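Side-chain contacts in cDNA FLJ56608, highly similar to Homo sapiens chloride channel, calcium activated, family member 1 (CLCA1), mRNA (Homo sapiens, PDB 6PYO), which is thought to take part in calcium-activated chloride conductance and in mucus production by goblet cells, this chain being its von Willebrand factor type A (VWA) domain: residues S59-I64 with K100-D105; S93-I98 with S107-L112; S44-V49 with D71-R76; G5-C10 with Q33-Q38. All coordinates share one frame; numbering follows the deposited sequence.

Interaction 1 (S59-I64 with K100-D105); sequences SELIQI and KKYPTD
Leu61, Glu60 and Lys100 carry this contact, in which a strand of the central sheet of the VWA fold meets the loop that follows helix 87-99. The strand, 55-63, is outermost in the sheet, and the meeting lies on the surface. Leu61 buries the most area. Its CD1 runs up to the edge of the Tyr102 ring, close to the ring plane, with CD2 of the ring 3.8 Å away; the same methyl lies 4.2 Å from Lys101 CB. Glu60 and Lys100 cross at about a right angle. With chi2 of Glu60 bent to -83°, the carboxylate is laid against the end of the lysine chain, OE1 coming to 3.2 Å from CE of Lys100. The ammonium points away from the carboxylate: Lys100 NZ is 4.3 Å from Glu60 OE1, beyond a salt bridge, so the attraction is probably a general electrostatic one. Were this glutamate an alanine, the Lys100 ammonium would probably lose its nearby negative charge, and the CE methylene the carboxylate beside it. Leu61 also touches Val97 of helix 87-99. Lys101 folds back over the tyrosine and also makes a cation-pi contact with Trp45. Its CB sits 3.3 Å above the Tyr102 ring plane, offset toward the rim, while its NZ makes only a weak, 3.5 Å hydrogen bond to Tyr102 OH.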
loop_
_atom_site.group_PDB
_atom_site.type_symbol
_atom_site.label_atom_id
_atom_site.label_comp_id
_atom_site.label_asym_id
_atom_site.label_seq_id
_atom_site.Cartn_x
_atom_site.Cartn_y
_atom_site.Cartn_z
ATOM N N SER A 59 -1.095 -2.403 10.842
ATOM C CA SER A 59 -1.308 -3.823 11.125
ATOM C C SER A 59 -0.188 -4.650 10.513
ATOM O O SER A 59 0.141 -4.491 9.325
ATOM C CB SER A 59 -2.655 -4.317 10.606
ATOM O OG SER A 59 -2.801 -5.712 10.836
ATOM N N GLU A 60 0.422 -5.486 11.350
ATOM C CA GLU A 60 1.252 -6.569 10.879
ATOM C C GLU A 60 0.415 -7.487 9.987
ATOM O O GLU A 60 -0.815 -7.378 9.896
ATOM C CB GLU A 60 1.815 -7.352 12.065
ATOM C CG GLU A 60 2.553 -6.489 13.081
ATOM C CD GLU A 60 3.993 -6.203 12.685
ATOM O OE1 GLU A 60 4.797 -5.866 13.587
ATOM O OE2 GLU A 60 4.317 -6.297 11.472
ATOM N N LEU A 61 1.089 -8.411 9.340
ATOM C CA LEU A 61 0.365 -9.375 8.524
ATOM C C LEU A 61 -0.642 -10.105 9.395
ATOM O O LEU A 61 -0.285 -10.698 10.411
ATOM C CB LEU A 61 1.328 -10.359 7.890
ATOM C CG LEU A 61 2.214 -9.843 6.761
ATOM C CD1 LEU A 61 2.969 -11.061 6.216
ATOM C CD2 LEU A 61 1.395 -9.139 5.683
ATOM N N ILE A 62 -1.917 -10.022 9.029
ATOM C CA ILE A 62 -2.910 -10.917 9.591
ATOM C C ILE A 62 -3.653 -11.613 8.450
ATOM O O ILE A 62 -3.730 -11.112 7.323
ATOM C CB ILE A 62 -3.881 -10.190 10.541
ATOM C CG1 ILE A 62 -4.775 -9.218 9.785
ATOM C CG2 ILE A 62 -3.137 -9.409 11.613
ATOM C CD1 ILE A 62 -6.229 -9.261 10.316
ATOM N N GLN A 63 -4.145 -12.806 8.742
ATOM C CA GLN A 63 -4.775 -13.629 7.748
ATOM C C GLN A 63 -6.282 -13.329 7.710
ATOM O O GLN A 63 -6.911 -13.088 8.747
ATOM C CB GLN A 63 -4.516 -15.100 8.053
ATOM C CG GLN A 63 -4.606 -15.984 6.817
ATOM C CD GLN A 63 -4.325 -17.381 7.168
ATOM O OE1 GLN A 63 -4.404 -17.746 8.338
ATOM N NE2 GLN A 63 -3.960 -18.194 6.181
ATOM N N ILE A 64 -6.840 -13.276 6.504
ATOM C CA ILE A 64 -8.272 -13.023 6.322
ATOM C C ILE A 64 -8.967 -14.380 6.343
ATOM O O ILE A 64 -8.866 -15.138 5.379
ATOM C CB ILE A 64 -8.557 -12.297 5.007
ATOM C CG1 ILE A 64 -7.776 -10.983 4.911
ATOM C CG2 ILE A 64 -10.103 -12.052 4.879
ATOM C CD1 ILE A 64 -7.913 -10.135 6.093
ATOM N N LYS A 100 8.679 -9.967 8.220
ATOM C CA LYS A 100 8.593 -10.590 9.542
ATOM C C LYS A 100 8.167 -12.052 9.446
ATOM O O LYS A 100 8.352 -12.808 10.406
ATOM C CB LYS A 100 7.631 -9.845 10.470
ATOM C CG LYS A 100 8.102 -8.412 10.793
ATOM C CD LYS A 100 7.797 -8.036 12.230
ATOM C CE LYS A 100 7.655 -6.521 12.419
ATOM N NZ LYS A 100 8.926 -5.775 12.236
ATOM N N LYS A 101 7.586 -12.473 8.307
ATOM C CA LYS A 101 7.049 -13.825 8.156
ATOM C C LYS A 101 7.497 -14.484 6.865
ATOM O O LYS A 101 7.704 -15.707 6.838
ATOM C CB LYS A 101 5.494 -13.820 8.190
ATOM C CG LYS A 101 4.864 -13.592 9.565
ATOM C CD LYS A 101 4.425 -14.926 10.189
ATOM C CE LYS A 101 2.968 -15.283 9.846
ATOM N NZ LYS A 101 2.628 -16.743 10.002
ATOM N N TYR A 102 7.644 -13.712 5.797
ATOM C CA TYR A 102 7.707 -14.248 4.447
ATOM C C TYR A 102 8.666 -13.437 3.590
ATOM O O TYR A 102 8.897 -12.250 3.849
ATOM C CB TYR A 102 6.314 -14.240 3.800
ATOM C CG TYR A 102 5.293 -15.076 4.551
ATOM C CD1 TYR A 102 5.428 -16.462 4.634
ATOM C CD2 TYR A 102 4.180 -14.495 5.151
ATOM C CE1 TYR A 102 4.494 -17.244 5.314
ATOM C CE2 TYR A 102 3.249 -15.261 5.839
ATOM C CZ TYR A 102 3.412 -16.631 5.926
ATOM O OH TYR A 102 2.470 -17.386 6.615
ATOM N N PRO A 103 9.198 -14.041 2.532
ATOM C CA PRO A 103 9.861 -13.245 1.489
ATOM C C PRO A 103 8.894 -12.303 0.787
ATOM O O PRO A 103 7.677 -12.504 0.763
ATOM C CB PRO A 103 10.401 -14.294 0.509
ATOM C CG PRO A 103 9.969 -15.660 1.041
ATOM C CD PRO A 103 8.972 -15.444 2.129
ATOM N N THR A 104 9.465 -11.250 0.196
ATOM C CA THR A 104 8.685 -10.278 -0.551
ATOM C C THR A 104 8.511 -10.666 -2.015
ATOM O O THR A 104 7.573 -10.189 -2.663
ATOM C CB THR A 104 9.342 -8.894 -0.463
ATOM O OG1 THR A 104 10.760 -9.021 -0.661
ATOM C CG2 THR A 104 9.090 -8.277 0.889
ATOM N N ASP A 105 9.346 -11.553 -2.538
ATOM C CA ASP A 105 9.211 -11.975 -3.943
ATOM C C ASP A 105 7.848 -12.629 -4.186
ATOM O O ASP A 105 7.532 -13.673 -3.612
ATOM C CB ASP A 105 10.341 -12.939 -4.321
ATOM C CG ASP A 105 10.683 -12.922 -5.840
ATOM O OD1 ASP A 105 9.792 -12.663 -6.701
ATOM O OD2 ASP A 105 11.866 -13.187 -6.173
#

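Interaction 2 (S93-I98 with S107-L112); sequences SAFTVI and SEIVLL
Ile109 and Ile98 meet methyl to methyl at the centre of this buried contact between helix 93-98 and strand 108-112. From the backbone of the strand, CB of Ile109 heads toward the helix. At CG1 the chain meets Ala94 CB, 4.0 Å away, a small side chain that lets the strand residue come close to the helix backbone. CG1 lies beside the backbone N (chi1 -81°), and chi2 of 58° then turns the last carbon toward Phe95 and Ile98. That tip, CD1, has two partners. It stands 3.8 Å from CD1 of Ile98, whose chain crosses obliquely, and 4.0 Å from CE1 of Phe95, where it touches the rim of the ring near its plane and not a face. The phenyl ring and the isoleucine chain are crossed at about a right angle. Ile98 CD1 is shared in turn, for it also presses on Ser107 OG at 3.5 Å. This is plain van der Waals contact: the buried hydroxyl spends its proton on the carbonyl O of Thr104, in the loop that leads into the strand, so a polar atom within an apolar setting is satisfied. The axes of segments 93-98 and 108-112 approach to 10.0 Å, with 144° between their N-to-C directions, roughly antiparallel. Helix 87-99 thus lies across one face of the sheet, Ala94 and Ile98 also reaching strand 8-14 beside it, while Ile109 touches Ile134 of strand 133-138 on the other flank.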
loop_
_atom_site.group_PDB
_atom_site.type_symbol
_atom_site.label_atom_id
_atom_site.label_comp_id
_atom_site.label_asym_id
_atom_site.label_seq_id
_atom_site.Cartn_x
_atom_site.Cartn_y
_atom_site.Cartn_z
ATOM N N SER A 93 8.753 0.167 4.898
ATOM C CA SER A 93 8.020 -0.388 6.033
ATOM C C SER A 93 7.167 -1.593 5.627
ATOM O O SER A 93 7.082 -2.583 6.361
ATOM C CB SER A 93 7.162 0.704 6.652
ATOM O OG SER A 93 6.356 0.185 7.669
ATOM N N ALA A 94 6.525 -1.536 4.459
ATOM C CA ALA A 94 5.773 -2.694 3.980
ATOM C C ALA A 94 6.674 -3.922 3.853
ATOM O O ALA A 94 6.310 -5.036 4.269
ATOM C CB ALA A 94 5.103 -2.343 2.657
ATOM N N PHE A 95 7.859 -3.733 3.276
ATOM C CA PHE A 95 8.792 -4.849 3.116
ATOM C C PHE A 95 9.182 -5.429 4.465
ATOM O O PHE A 95 9.257 -6.656 4.626
ATOM C CB PHE A 95 10.048 -4.415 2.343
ATOM C CG PHE A 95 9.779 -3.997 0.920
ATOM C CD1 PHE A 95 8.605 -4.345 0.295
ATOM C CD2 PHE A 95 10.708 -3.238 0.213
ATOM C CE1 PHE A 95 8.342 -3.947 -1.029
ATOM C CE2 PHE A 95 10.455 -2.838 -1.081
ATOM C CZ PHE A 95 9.265 -3.201 -1.708
ATOM N N THR A 96 9.440 -4.570 5.450
ATOM C CA THR A 96 9.711 -5.061 6.803
ATOM C C THR A 96 8.515 -5.819 7.370
ATOM O O THR A 96 8.675 -6.845 8.050
ATOM C CB THR A 96 10.060 -3.880 7.716
ATOM O OG1 THR A 96 11.056 -3.082 7.077
ATOM C CG2 THR A 96 10.587 -4.359 9.053
ATOM N N VAL A 97 7.299 -5.320 7.107
ATOM C CA VAL A 97 6.121 -5.981 7.648
ATOM C C VAL A 97 6.025 -7.379 7.060
ATOM O O VAL A 97 5.787 -8.359 7.774
ATOM C CB VAL A 97 4.858 -5.140 7.368
ATOM C CG1 VAL A 97 3.593 -6.010 7.476
ATOM C CG2 VAL A 97 4.814 -3.904 8.306
ATOM N N ILE A 98 6.278 -7.494 5.752
ATOM C CA ILE A 98 6.133 -8.781 5.093
ATOM C C ILE A 98 7.203 -9.726 5.573
ATOM O O ILE A 98 6.924 -10.874 5.946
ATOM C CB ILE A 98 6.174 -8.614 3.570
ATOM C CG1 ILE A 98 4.913 -7.870 3.108
ATOM C CG2 ILE A 98 6.216 -9.997 2.936
ATOM C CD1 ILE A 98 5.062 -7.251 1.738
ATOM N N SER A 107 5.065 -11.196 -3.267
ATOM C CA SER A 107 4.120 -10.448 -2.452
ATOM C C SER A 107 3.651 -9.201 -3.201
ATOM O O SER A 107 4.259 -8.766 -4.177
ATOM C CB SER A 107 4.747 -10.074 -1.102
ATOM O OG SER A 107 5.693 -9.032 -1.247
ATOM N N GLU A 108 2.520 -8.662 -2.763
ATOM C CA GLU A 108 1.911 -7.495 -3.365
ATOM C C GLU A 108 1.848 -6.309 -2.391
ATOM O O GLU A 108 1.584 -6.479 -1.195
ATOM C CB GLU A 108 0.520 -7.843 -3.838
ATOM C CG GLU A 108 0.483 -8.931 -4.971
ATOM C CD GLU A 108 -0.913 -9.435 -5.230
ATOM O OE1 GLU A 108 -1.687 -8.734 -5.929
ATOM O OE2 GLU A 108 -1.275 -10.519 -4.688
ATOM N N ILE A 109 2.094 -5.112 -2.924
ATOM C CA ILE A 109 1.809 -3.834 -2.268
ATOM C C ILE A 109 0.664 -3.161 -3.033
ATOM O O ILE A 109 0.649 -3.152 -4.271
ATOM C CB ILE A 109 3.058 -2.946 -2.237
ATOM C CG1 ILE A 109 3.988 -3.333 -1.083
ATOM C CG2 ILE A 109 2.639 -1.502 -2.124
ATOM C CD1 ILE A 109 4.448 -4.733 -1.103
ATOM N N VAL A 110 -0.341 -2.688 -2.311
ATOM C CA VAL A 110 -1.375 -1.825 -2.876
ATOM C C VAL A 110 -1.031 -0.417 -2.374
ATOM O O VAL A 110 -1.236 -0.099 -1.193
ATOM C CB VAL A 110 -2.791 -2.259 -2.476
ATOM C CG1 VAL A 110 -3.827 -1.310 -3.066
ATOM C CG2 VAL A 110 -3.070 -3.717 -2.988
ATOM N N LEU A 111 -0.506 0.414 -3.265
ATOM C CA LEU A 111 -0.050 1.772 -2.959
ATOM C C LEU A 111 -1.139 2.762 -3.341
ATOM O O LEU A 111 -1.401 2.985 -4.533
ATOM C CB LEU A 111 1.243 2.081 -3.705
ATOM C CG LEU A 111 1.871 3.464 -3.471
ATOM C CD1 LEU A 111 1.984 3.743 -1.970
ATOM C CD2 LEU A 111 3.231 3.492 -4.146
ATOM N N LEU A 112 -1.794 3.342 -2.338
ATOM C CA LEU A 112 -2.870 4.294 -2.574
ATOM C C LEU A 112 -2.289 5.681 -2.249
ATOM O O LEU A 112 -1.932 5.969 -1.088
ATOM C CB LEU A 112 -4.115 3.965 -1.742
ATOM C CG LEU A 112 -4.719 2.546 -1.921
ATOM C CD1 LEU A 112 -5.987 2.320 -1.123
ATOM C CD2 LEU A 112 -5.021 2.244 -3.363
#

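Interaction 3 (S44-V49 with D71-R76); sequences SWVGMV and DTLAKR
Leu73 O, the carbonyl oxygen of helix 67-74 that the Met48 side chain approaches, accepts a 3.0 Å hydrogen bond from Arg76 N. Met48 CE is modelled only 2.9 Å from this oxygen, a doubtful closeness, as chi3 of Met48 is nearly eclipsed at -21°. The firm contact is apolar: Leu73 CD1 packs on Val46 CG1 at 3.8 Å, the two side chains meeting at a slant. Two residues further along strand 45-51, the methionine reaches straight out, its CG anti to the backbone N, then bends at its thioether. Its CE comes to 3.7 Å from Leu73 CD2, an approach that shares the doubt about CE. As modelled, Leu73 offers one methyl to each of two residues on that face. The methionine sulfur lies 3.6 Å from Arg76 O and 3.9 Å from Arg76 CB. Of the arginine side chain CB is the part that touches, since the guanidinium leads away and NH1 bonds to Gln58 O. With no hydrogen bond joining strand to helix, cohesion here is dispersion between buried hydrocarbon and sulfur, consistent with a helix laid on the sheet by shape and not by directed bonds.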
loop_
_atom_site.group_PDB
_atom_site.type_symbol
_atom_site.label_atom_id
_atom_site.label_comp_id
_atom_site.label_asym_id
_atom_site.label_seq_id
_atom_site.Cartn_x
_atom_site.Cartn_y
_atom_site.Cartn_z
ATOM N N SER A 44 -5.755 -15.041 2.579
ATOM C CA SER A 44 -4.680 -14.099 2.327
ATOM C C SER A 44 -4.114 -13.517 3.622
ATOM O O SER A 44 -4.851 -13.258 4.584
ATOM C CB SER A 44 -5.196 -12.949 1.493
ATOM O OG SER A 44 -5.686 -13.430 0.278
ATOM N N TRP A 45 -2.783 -13.261 3.608
ATOM C CA TRP A 45 -2.098 -12.501 4.624
ATOM C C TRP A 45 -2.096 -11.042 4.203
ATOM O O TRP A 45 -1.741 -10.724 3.066
ATOM C CB TRP A 45 -0.659 -13.036 4.806
ATOM C CG TRP A 45 -0.681 -14.419 5.387
ATOM C CD1 TRP A 45 -0.693 -15.616 4.704
ATOM C CD2 TRP A 45 -0.736 -14.747 6.776
ATOM N NE1 TRP A 45 -0.723 -16.664 5.606
ATOM C CE2 TRP A 45 -0.764 -16.154 6.882
ATOM C CE3 TRP A 45 -0.752 -13.981 7.944
ATOM C CZ2 TRP A 45 -0.807 -16.802 8.120
ATOM C CZ3 TRP A 45 -0.803 -14.625 9.158
ATOM C CH2 TRP A 45 -0.837 -16.019 9.235
ATOM N N VAL A 46 -2.431 -10.152 5.130
ATOM C CA VAL A 46 -2.699 -8.764 4.780
ATOM C C VAL A 46 -2.170 -7.880 5.885
ATOM O O VAL A 46 -2.528 -8.064 7.058
ATOM C CB VAL A 46 -4.207 -8.491 4.554
ATOM C CG1 VAL A 46 -4.413 -6.979 4.346
ATOM C CG2 VAL A 46 -4.699 -9.278 3.367
ATOM N N GLY A 47 -1.349 -6.898 5.509
ATOM C CA GLY A 47 -0.837 -5.921 6.441
ATOM C C GLY A 47 -1.216 -4.529 5.975
ATOM O O GLY A 47 -1.747 -4.342 4.882
ATOM N N MET A 48 -0.927 -3.540 6.820
ATOM C CA MET A 48 -1.354 -2.189 6.510
ATOM C C MET A 48 -0.377 -1.199 7.111
ATOM O O MET A 48 -0.124 -1.195 8.333
ATOM C CB MET A 48 -2.783 -1.916 6.997
ATOM C CG MET A 48 -3.165 -0.432 6.904
ATOM S SD MET A 48 -4.891 -0.056 7.366
ATOM C CE MET A 48 -5.666 -1.663 7.167
ATOM N N VAL A 49 0.138 -0.348 6.234
ATOM C CA VAL A 49 1.066 0.725 6.566
ATOM C C VAL A 49 0.458 2.033 6.091
ATOM O O VAL A 49 0.011 2.117 4.951
ATOM C CB VAL A 49 2.436 0.491 5.905
ATOM C CG1 VAL A 49 3.330 1.710 6.021
ATOM C CG2 VAL A 49 3.072 -0.753 6.500
ATOM N N ASP A 71 -12.966 -6.345 9.014
ATOM C CA ASP A 71 -13.428 -5.174 9.759
ATOM C C ASP A 71 -12.314 -4.552 10.581
ATOM O O ASP A 71 -12.196 -3.327 10.666
ATOM C CB ASP A 71 -14.566 -5.559 10.714
ATOM C CG ASP A 71 -15.926 -5.458 10.083
ATOM O OD1 ASP A 71 -16.110 -4.567 9.231
ATOM O OD2 ASP A 71 -16.808 -6.273 10.434
ATOM N N THR A 72 -11.538 -5.378 11.259
ATOM C CA THR A 72 -10.470 -4.832 12.081
ATOM C C THR A 72 -9.422 -4.120 11.227
ATOM O O THR A 72 -8.850 -3.108 11.659
ATOM C CB THR A 72 -9.818 -5.934 12.924
ATOM O OG1 THR A 72 -8.734 -5.367 13.662
ATOM C CG2 THR A 72 -9.259 -7.024 12.040
ATOM N N LEU A 73 -9.168 -4.606 10.010
ATOM C CA LEU A 73 -8.257 -3.868 9.134
ATOM C C LEU A 73 -8.901 -2.588 8.635
ATOM O O LEU A 73 -8.248 -1.538 8.573
ATOM C CB LEU A 73 -7.831 -4.729 7.945
ATOM C CG LEU A 73 -6.809 -5.797 8.302
ATOM C CD1 LEU A 73 -6.739 -6.934 7.332
ATOM C CD2 LEU A 73 -5.459 -5.129 8.421
ATOM N N ALA A 74 -10.196 -2.651 8.279
ATOM C CA ALA A 74 -10.848 -1.475 7.716
ATOM C C ALA A 74 -10.946 -0.343 8.734
ATOM O O ALA A 74 -10.859 0.834 8.362
ATOM C CB ALA A 74 -12.228 -1.834 7.173
ATOM N N LYS A 75 -11.138 -0.666 10.012
ATOM C CA LYS A 75 -11.206 0.369 11.043
ATOM C C LYS A 75 -9.895 1.133 11.194
ATOM O O LYS A 75 -9.895 2.204 11.805
ATOM C CB LYS A 75 -11.643 -0.268 12.378
ATOM C CG LYS A 75 -13.157 -0.584 12.414
ATOM C CD LYS A 75 -13.571 -1.493 13.574
ATOM C CE LYS A 75 -15.092 -1.709 13.592
ATOM N NZ LYS A 75 -15.529 -2.872 14.435
ATOM N N ARG A 76 -8.794 0.643 10.622
ATOM C CA ARG A 76 -7.511 1.320 10.731
ATOM C C ARG A 76 -7.164 2.160 9.515
ATOM O O ARG A 76 -6.023 2.627 9.413
ATOM C CB ARG A 76 -6.390 0.313 10.989
ATOM C CG ARG A 76 -6.709 -0.549 12.153
ATOM C CD ARG A 76 -5.594 -1.469 12.597
ATOM N NE ARG A 76 -6.092 -2.231 13.746
ATOM C CZ ARG A 76 -5.468 -3.245 14.333
ATOM N NH1 ARG A 76 -4.289 -3.646 13.902
ATOM N NH2 ARG A 76 -6.037 -3.860 15.356
#

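Interaction 4 (G5-C10 with Q33-Q38); sequences GQRIVC and QLFLLQ
The Arg7 guanidinium and the Phe35 ring are turned 69° against each other, far from a parallel stack. CZ of the phenylalanine lies over one face of the guanidinium, whereas NH1 of the arginine comes to the ring obliquely, 4.1 Å from CE1. Val9 CG1 also approaches the ring obliquely, 3.8 Å from CZ and 4.0 Å from CE2, so the far end of the phenyl group is shared between a cationic side chain and an apolar one. Phe35 reaches them because its CG is anti to the backbone N (chi1 -174°), which sends the ring outward from helix 24-39 to meet the valine coming from the opposite direction. The extended Arg7 chain carries its head group to the far end of the ring. That head group is held by acids on separate atoms: NE forms a salt bridge with Glu108 OE2 and NH1 another with Glu41 OE1. These carboxylates would tend to fix the plane over which the ring end lies. With an alanine in place of Phe35, a gap would probably open between helix and strand, Val9 CG1 losing its aromatic neighbour and one face of the guanidinium its cover. Phe35 also touches Leu11, further along the strand. The helix thus covers strand 8-14 within the unit strand 8-14, helix 24-39, strand 45-51, a beta-alpha-beta crossover of the Rossmann-like VWA fold, in which Ser16 and Ser18, on the loop after the first strand, join Thr85 in binding calcium at the metal-ion-dependent adhesion site (MIDAS).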
loop_
_atom_site.group_PDB
_atom_site.type_symbol
_atom_site.label_atom_id
_atom_site.label_comp_id
_atom_site.label_asym_id
_atom_site.label_seq_id
_atom_site.Cartn_x
_atom_site.Cartn_y
_atom_site.Cartn_z
ATOM N N GLY A 5 0.873 -20.979 -1.226
ATOM C CA GLY A 5 -0.056 -20.415 -2.172
ATOM C C GLY A 5 -1.060 -19.432 -1.628
ATOM O O GLY A 5 -2.126 -19.238 -2.252
ATOM N N GLN A 6 -0.760 -18.810 -0.488
ATOM C CA GLN A 6 -1.548 -17.722 0.080
ATOM C C GLN A 6 -0.968 -16.377 -0.328
ATOM O O GLN A 6 0.253 -16.160 -0.293
ATOM C CB GLN A 6 -1.616 -17.822 1.607
ATOM C CG GLN A 6 -2.130 -19.186 2.062
ATOM C CD GLN A 6 -1.621 -19.558 3.454
ATOM O OE1 GLN A 6 -0.461 -19.279 3.796
ATOM N NE2 GLN A 6 -2.466 -20.216 4.240
ATOM N N ARG A 7 -1.856 -15.520 -0.793
ATOM C CA ARG A 7 -1.500 -14.173 -1.181
ATOM C C ARG A 7 -0.939 -13.423 0.012
ATOM O O ARG A 7 -1.440 -13.554 1.116
ATOM C CB ARG A 7 -2.756 -13.455 -1.689
ATOM C CG ARG A 7 -2.521 -12.020 -2.183
ATOM C CD ARG A 7 -3.831 -11.438 -2.691
ATOM N NE ARG A 7 -3.629 -10.446 -3.726
ATOM C CZ ARG A 7 -4.615 -9.768 -4.284
ATOM N NH1 ARG A 7 -5.853 -9.961 -3.861
ATOM N NH2 ARG A 7 -4.379 -8.879 -5.221
ATOM N N ILE A 8 0.080 -12.605 -0.231
ATOM C CA ILE A 8 0.616 -11.667 0.741
ATOM C C ILE A 8 0.404 -10.271 0.184
ATOM O O ILE A 8 0.849 -9.984 -0.920
ATOM C CB ILE A 8 2.121 -11.885 1.010
ATOM C CG1 ILE A 8 2.366 -13.288 1.562
ATOM C CG2 ILE A 8 2.604 -10.721 1.908
ATOM C CD1 ILE A 8 3.813 -13.701 1.465
ATOM N N VAL A 9 -0.232 -9.398 0.947
ATOM C CA VAL A 9 -0.579 -8.067 0.470
ATOM C C VAL A 9 -0.366 -7.099 1.607
ATOM O O VAL A 9 -0.748 -7.387 2.738
ATOM C CB VAL A 9 -2.052 -7.970 -0.012
ATOM C CG1 VAL A 9 -2.285 -6.675 -0.797
ATOM C CG2 VAL A 9 -2.403 -9.104 -0.874
ATOM N N CYS A 10 0.255 -5.967 1.308
ATOM C CA CYS A 10 0.397 -4.881 2.250
ATOM C C CYS A 10 -0.216 -3.642 1.630
ATOM O O CYS A 10 0.203 -3.215 0.554
ATOM C CB CYS A 10 1.864 -4.628 2.634
ATOM S SG CYS A 10 1.900 -3.655 4.192
ATOM N N GLN A 33 -11.594 0.271 1.691
ATOM C CA GLN A 33 -12.722 -0.478 2.227
ATOM C C GLN A 33 -13.192 -1.528 1.246
ATOM O O GLN A 33 -13.440 -2.665 1.632
ATOM C CB GLN A 33 -13.881 0.438 2.587
ATOM C CG GLN A 33 -13.768 0.978 4.001
ATOM C CD GLN A 33 -15.039 1.625 4.478
ATOM O OE1 GLN A 33 -16.127 1.065 4.322
ATOM N NE2 GLN A 33 -14.914 2.820 5.067
ATOM N N LEU A 34 -13.319 -1.167 -0.027
ATOM C CA LEU A 34 -13.655 -2.148 -1.039
ATOM C C LEU A 34 -12.665 -3.294 -1.047
ATOM O O LEU A 34 -13.050 -4.477 -1.032
ATOM C CB LEU A 34 -13.692 -1.491 -2.409
ATOM C CG LEU A 34 -14.326 -2.353 -3.482
ATOM C CD1 LEU A 34 -15.841 -2.279 -3.276
ATOM C CD2 LEU A 34 -13.918 -1.906 -4.853
ATOM N N PHE A 35 -11.374 -2.973 -1.079
ATOM C CA PHE A 35 -10.389 -4.040 -1.083
ATOM C C PHE A 35 -10.528 -4.935 0.134
ATOM O O PHE A 35 -10.525 -6.167 0.012
ATOM C CB PHE A 35 -8.992 -3.481 -1.141
ATOM C CG PHE A 35 -7.955 -4.520 -1.290
ATOM C CD1 PHE A 35 -7.792 -5.203 -2.503
ATOM C CD2 PHE A 35 -7.117 -4.811 -0.244
ATOM C CE1 PHE A 35 -6.820 -6.157 -2.647
ATOM C CE2 PHE A 35 -6.134 -5.765 -0.385
ATOM C CZ PHE A 35 -5.991 -6.444 -1.575
ATOM N N LEU A 36 -10.618 -4.329 1.321
ATOM C CA LEU A 36 -10.581 -5.097 2.569
ATOM C C LEU A 36 -11.871 -5.868 2.812
ATOM O O LEU A 36 -11.838 -7.016 3.258
ATOM C CB LEU A 36 -10.298 -4.160 3.753
ATOM C CG LEU A 36 -8.903 -3.550 3.789
ATOM C CD1 LEU A 36 -8.747 -2.543 4.918
ATOM C CD2 LEU A 36 -7.890 -4.689 3.943
ATOM N N LEU A 37 -13.014 -5.264 2.546
ATOM C CA LEU A 37 -14.289 -5.874 2.869
ATOM C C LEU A 37 -14.821 -6.785 1.769
ATOM O O LEU A 37 -15.605 -7.684 2.075
ATOM C CB LEU A 37 -15.323 -4.796 3.165
ATOM C CG LEU A 37 -14.966 -3.808 4.282
ATOM C CD1 LEU A 37 -16.129 -2.858 4.594
ATOM C CD2 LEU A 37 -14.538 -4.476 5.577
ATOM N N GLN A 38 -14.385 -6.622 0.516
ATOM C CA GLN A 38 -14.972 -7.408 -0.558
ATOM C C GLN A 38 -13.951 -8.118 -1.430
ATOM O O GLN A 38 -14.181 -9.259 -1.828
ATOM C CB GLN A 38 -15.875 -6.509 -1.429
ATOM C CG GLN A 38 -17.338 -6.532 -1.004
ATOM C CD GLN A 38 -18.060 -5.229 -1.276
ATOM O OE1 GLN A 38 -17.957 -4.281 -0.499
ATOM N NE2 GLN A 38 -18.804 -5.177 -2.376
#

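In the fold
All four interactions reach the same sheet. Interactions 3 and 4 pack helices 67-74 and 24-39 against one face, and Leu36 touches Leu73 between them; interaction 2 places helix 87-99 on the opposite face. Interaction 2 is the most central and wholly buried, nearly pure hydrocarbon. Interaction 3 is buried too but mixes in sulfur, while interaction 4, partly buried, brings in a guanidinium. Interaction 1, at the surface, pairs apolar contact with loosely matched charges. Adjacent strands tie them together: Ile62 bonds to Val46, Trp45 to Arg7 and Glu108 to Ile8 through their backbones, and Val110 CG2 packs on Val9 CG1 between interactions 2 and 4.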